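PDB 4AKK: nitrate regulatory protein from Klebsiella oxytoca, which senses nitrate and nitrite and, in response, binds the terminator in the nasF operon leader RNA to bring about transcription antitermination. Local coordinates for residues R203-L208 against R220-D225. Sequence-based numbering, arbitrary orientation.
Sequences RALGAL and RQQLVD. With EDO (1,2-ethanediol), chain C.
Leu205 lies across the side chain of Gln222 at about a right angle, its two methyls meeting different parts of that residue. CD1 sits 3.5 Å from the Gln222 backbone O, whereas CD2 lies 3.8 Å from the amide oxygen OE1. The leucine gets there with CG anti to its own carbonyl carbon (chi1 -66°), which sends the branch over the neighbouring helix. Leu223 answers from the other side: its CD1 packs 4.2 Å from Leu205 CB and 4.1 Å from Gly206 N, where the glycine presents bare backbone. The contact is one of van der Waals packing, methyl groups resting on backbone and amide atoms as well as on side-chain carbon. The polar end of Gln222 is held within its own helix, NE2 bonding to Glu218 one turn earlier. Arg203, directed away from the partner helix, reaches helix 277-312, where NH1 bonds to Thr287. On the far side Arg220 forms a salt bridge with Glu386 and a cation-pi contact with Trp389, joining this helix to the ANTAR region. With axes 9.3 Å apart at 150°, and a short link between 212 and 217, helices 180-212 and 217-240 form an antiparallel helical hairpin within the all-helical NIT nitrate-sensing region.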
ATOM      1  N   ARG A 203      -5.843   9.303 -24.798  1.00 30.85           N
ATOM      2  CA  ARG A 203      -6.209  10.107 -25.964  1.00 33.10           C
ATOM      3  C   ARG A 203      -4.939  10.462 -26.752  1.00 29.71           C
ATOM      4  O   ARG A 203      -4.856  10.224 -27.954  1.00 29.15           O
ATOM      5  CB  ARG A 203      -6.970  11.379 -25.561  1.00 27.72           C
ATOM      6  CG  ARG A 203      -7.200  12.354 -26.748  1.00 25.59           C
ATOM      7  CD  ARG A 203      -7.975  13.619 -26.346  1.00 28.60           C
ATOM      8  NE  ARG A 203      -7.200  14.487 -25.462  1.00 27.76           N
ATOM      9  CZ  ARG A 203      -7.636  15.635 -24.948  1.00 35.45           C
ATOM     10  NH1 ARG A 203      -8.861  16.088 -25.227  1.00 28.75           N
ATOM     11  NH2 ARG A 203      -6.845  16.338 -24.148  1.00 30.40           N
ATOM     12  N   ALA A 204      -3.940  10.995 -26.051  1.00 32.75           N
ATOM     13  CA  ALA A 204      -2.676  11.402 -26.673  1.00 33.75           C
ATOM     14  C   ALA A 204      -1.947  10.258 -27.380  1.00 31.64           C
ATOM     15  O   ALA A 204      -1.469  10.409 -28.496  1.00 34.21           O
ATOM     16  CB  ALA A 204      -1.753  12.060 -25.632  1.00 27.73           C
ATOM     17  N   LEU A 205      -1.851   9.112 -26.730  1.00 33.46           N
ATOM     18  CA  LEU A 205      -1.131   7.995 -27.327  1.00 34.40           C
ATOM     19  C   LEU A 205      -1.868   7.463 -28.554  1.00 29.31           C
ATOM     20  O   LEU A 205      -1.260   7.194 -29.586  1.00 31.31           O
ATOM     21  CB  LEU A 205      -0.921   6.885 -26.298  1.00 26.19           C
ATOM     22  CG  LEU A 205       0.009   7.290 -25.141  1.00 38.88           C
ATOM     23  CD1 LEU A 205       0.041   6.209 -24.076  1.00 32.14           C
ATOM     24  CD2 LEU A 205       1.425   7.623 -25.622  1.00 37.08           C
ATOM     25  N   GLY A 206      -3.185   7.316 -28.439  1.00 30.35           N
ATOM     26  CA  GLY A 206      -3.971   6.803 -29.546  1.00 26.30           C
ATOM     27  C   GLY A 206      -3.915   7.721 -30.756  1.00 32.05           C
ATOM     28  O   GLY A 206      -3.846   7.250 -31.889  1.00 32.30           O
ATOM     29  N   ALA A 207      -3.934   9.032 -30.512  1.00 28.88           N
ATOM     30  CA  ALA A 207      -3.934  10.023 -31.585  1.00 35.17           C
ATOM     31  C   ALA A 207      -2.609  10.000 -32.335  1.00 37.79           C
ATOM     32  O   ALA A 207      -2.567  10.078 -33.549  1.00 39.10           O
ATOM     33  CB  ALA A 207      -4.207  11.416 -31.019  1.00 35.32           C
ATOM     34  N   LEU A 208      -1.523   9.901 -31.587  1.00 38.59           N
ATOM     35  CA  LEU A 208      -0.212   9.721 -32.165  1.00 32.35           C
ATOM     36  C   LEU A 208      -0.204   8.514 -33.107  1.00 33.64           C
ATOM     37  O   LEU A 208       0.159   8.623 -34.274  1.00 35.24           O
ATOM     38  CB  LEU A 208       0.806   9.523 -31.042  1.00 38.40           C
ATOM     39  CG  LEU A 208       2.210   9.130 -31.480  1.00 41.10           C
ATOM     40  CD1 LEU A 208       2.792  10.203 -32.374  1.00 47.69           C
ATOM     41  CD2 LEU A 208       3.104   8.881 -30.264  1.00 46.89           C
ATOM     42  N   ARG A 220       1.804   0.742 -28.697  1.00 31.13           N
ATOM     43  CA  ARG A 220       0.701  -0.117 -28.322  1.00 35.89           C
ATOM     44  C   ARG A 220       0.745  -0.570 -26.846  1.00 36.17           C
ATOM     45  O   ARG A 220      -0.294  -0.638 -26.176  1.00 27.50           O
ATOM     46  CB  ARG A 220       0.617  -1.324 -29.267  1.00 35.53           C
ATOM     47  CG  ARG A 220      -0.443  -2.338 -28.826  1.00 35.61           C
ATOM     48  CD  ARG A 220      -0.596  -3.483 -29.816  1.00 34.30           C
ATOM     49  NE  ARG A 220       0.500  -4.434 -29.731  1.00 40.93           N
ATOM     50  CZ  ARG A 220       0.547  -5.579 -30.407  1.00 46.12           C
ATOM     51  NH1 ARG A 220      -0.440  -5.905 -31.231  1.00 38.45           N
ATOM     52  NH2 ARG A 220       1.586  -6.395 -30.266  1.00 43.94           N
ATOM     53  N   GLN A 221       1.930  -0.901 -26.334  1.00 34.63           N
ATOM     54  CA  GLN A 221       2.011  -1.331 -24.934  1.00 33.15           C
ATOM     55  C   GLN A 221       1.692  -0.145 -24.012  1.00 30.78           C
ATOM     56  O   GLN A 221       0.926  -0.279 -23.061  1.00 34.59           O
ATOM     57  CB  GLN A 221       3.380  -1.959 -24.602  1.00 33.08           C
ATOM     58  CG  GLN A 221       3.436  -2.658 -23.235  1.00 32.34           C
ATOM     59  CD  GLN A 221       2.514  -3.873 -23.124  1.00 34.98           C
ATOM     60  OE1 GLN A 221       2.615  -4.825 -23.902  1.00 34.53           O
ATOM     61  NE2 GLN A 221       1.615  -3.843 -22.145  1.00 34.66           N
ATOM     62  N   GLN A 222       2.251   1.021 -24.326  1.00 32.12           N
ATOM     63  CA  GLN A 222       1.980   2.225 -23.552  1.00 36.38           C
ATOM     64  C   GLN A 222       0.486   2.564 -23.566  1.00 38.59           C
ATOM     65  O   GLN A 222      -0.072   3.011 -22.565  1.00 35.28           O
ATOM     66  CB  GLN A 222       2.778   3.404 -24.105  1.00 33.70           C
ATOM     67  CG  GLN A 222       4.295   3.253 -23.991  1.00 37.24           C
ATOM     68  CD  GLN A 222       5.028   4.460 -24.566  1.00 46.86           C
ATOM     69  OE1 GLN A 222       4.410   5.465 -24.906  1.00 43.38           O
ATOM     70  NE2 GLN A 222       6.347   4.363 -24.680  1.00 48.50           N
ATOM     71  N   LEU A 223      -0.161   2.352 -24.704  1.00 30.42           N
ATOM     72  CA  LEU A 223      -1.578   2.670 -24.813  1.00 36.53           C
ATOM     73  C   LEU A 223      -2.363   1.716 -23.930  1.00 31.92           C
ATOM     74  O   LEU A 223      -3.148   2.126 -23.078  1.00 30.14           O
ATOM     75  CB  LEU A 223      -2.052   2.575 -26.268  1.00 30.99           C
ATOM     76  CG  LEU A 223      -3.558   2.715 -26.495  1.00 36.25           C
ATOM     77  CD1 LEU A 223      -4.038   4.115 -26.072  1.00 30.39           C
ATOM     78  CD2 LEU A 223      -3.875   2.457 -27.965  1.00 37.73           C
ATOM     79  N   VAL A 224      -2.138   0.429 -24.142  1.00 31.56           N
ATOM     80  CA  VAL A 224      -2.742  -0.593 -23.322  1.00 33.21           C
ATOM     81  C   VAL A 224      -2.542  -0.308 -21.830  1.00 34.35           C
ATOM     82  O   VAL A 224      -3.455  -0.501 -21.030  1.00 35.39           O
ATOM     83  CB  VAL A 224      -2.138  -1.972 -23.667  1.00 38.18           C
ATOM     84  CG1 VAL A 224      -2.466  -2.997 -22.588  1.00 32.85           C
ATOM     85  CG2 VAL A 224      -2.630  -2.428 -25.040  1.00 41.04           C
ATOM     86  N   ASP A 225      -1.343   0.133 -21.460  1.00 33.86           N
ATOM     87  CA  ASP A 225      -1.028   0.353 -20.049  1.00 39.72           C
ATOM     88  C   ASP A 225      -1.852   1.519 -19.490  1.00 35.33           C
ATOM     89  O   ASP A 225      -2.253   1.507 -18.332  1.00 35.53           O
ATOM     90  CB  ASP A 225       0.471   0.634 -19.843  1.00 36.34           C
ATOM     91  CG  ASP A 225       1.372  -0.563 -20.190  1.00 44.21           C
ATOM     92  OD1 ASP A 225       0.917  -1.734 -20.142  1.00 37.98           O
ATOM     93  OD2 ASP A 225       2.559  -0.303 -20.513  1.00 45.12           O
TER
HETATM   94  C1  EDO C1392      -4.000  14.244 -24.231  1.00 32.01           C
HETATM   95  O1  EDO C1392      -4.281  15.609 -23.924  1.00 49.23           O
HETATM   96  C2  EDO C1392      -4.565  13.862 -25.595  1.00 34.80           C
HETATM   97  O2  EDO C1392      -3.941  14.520 -26.706  1.00 24.04           O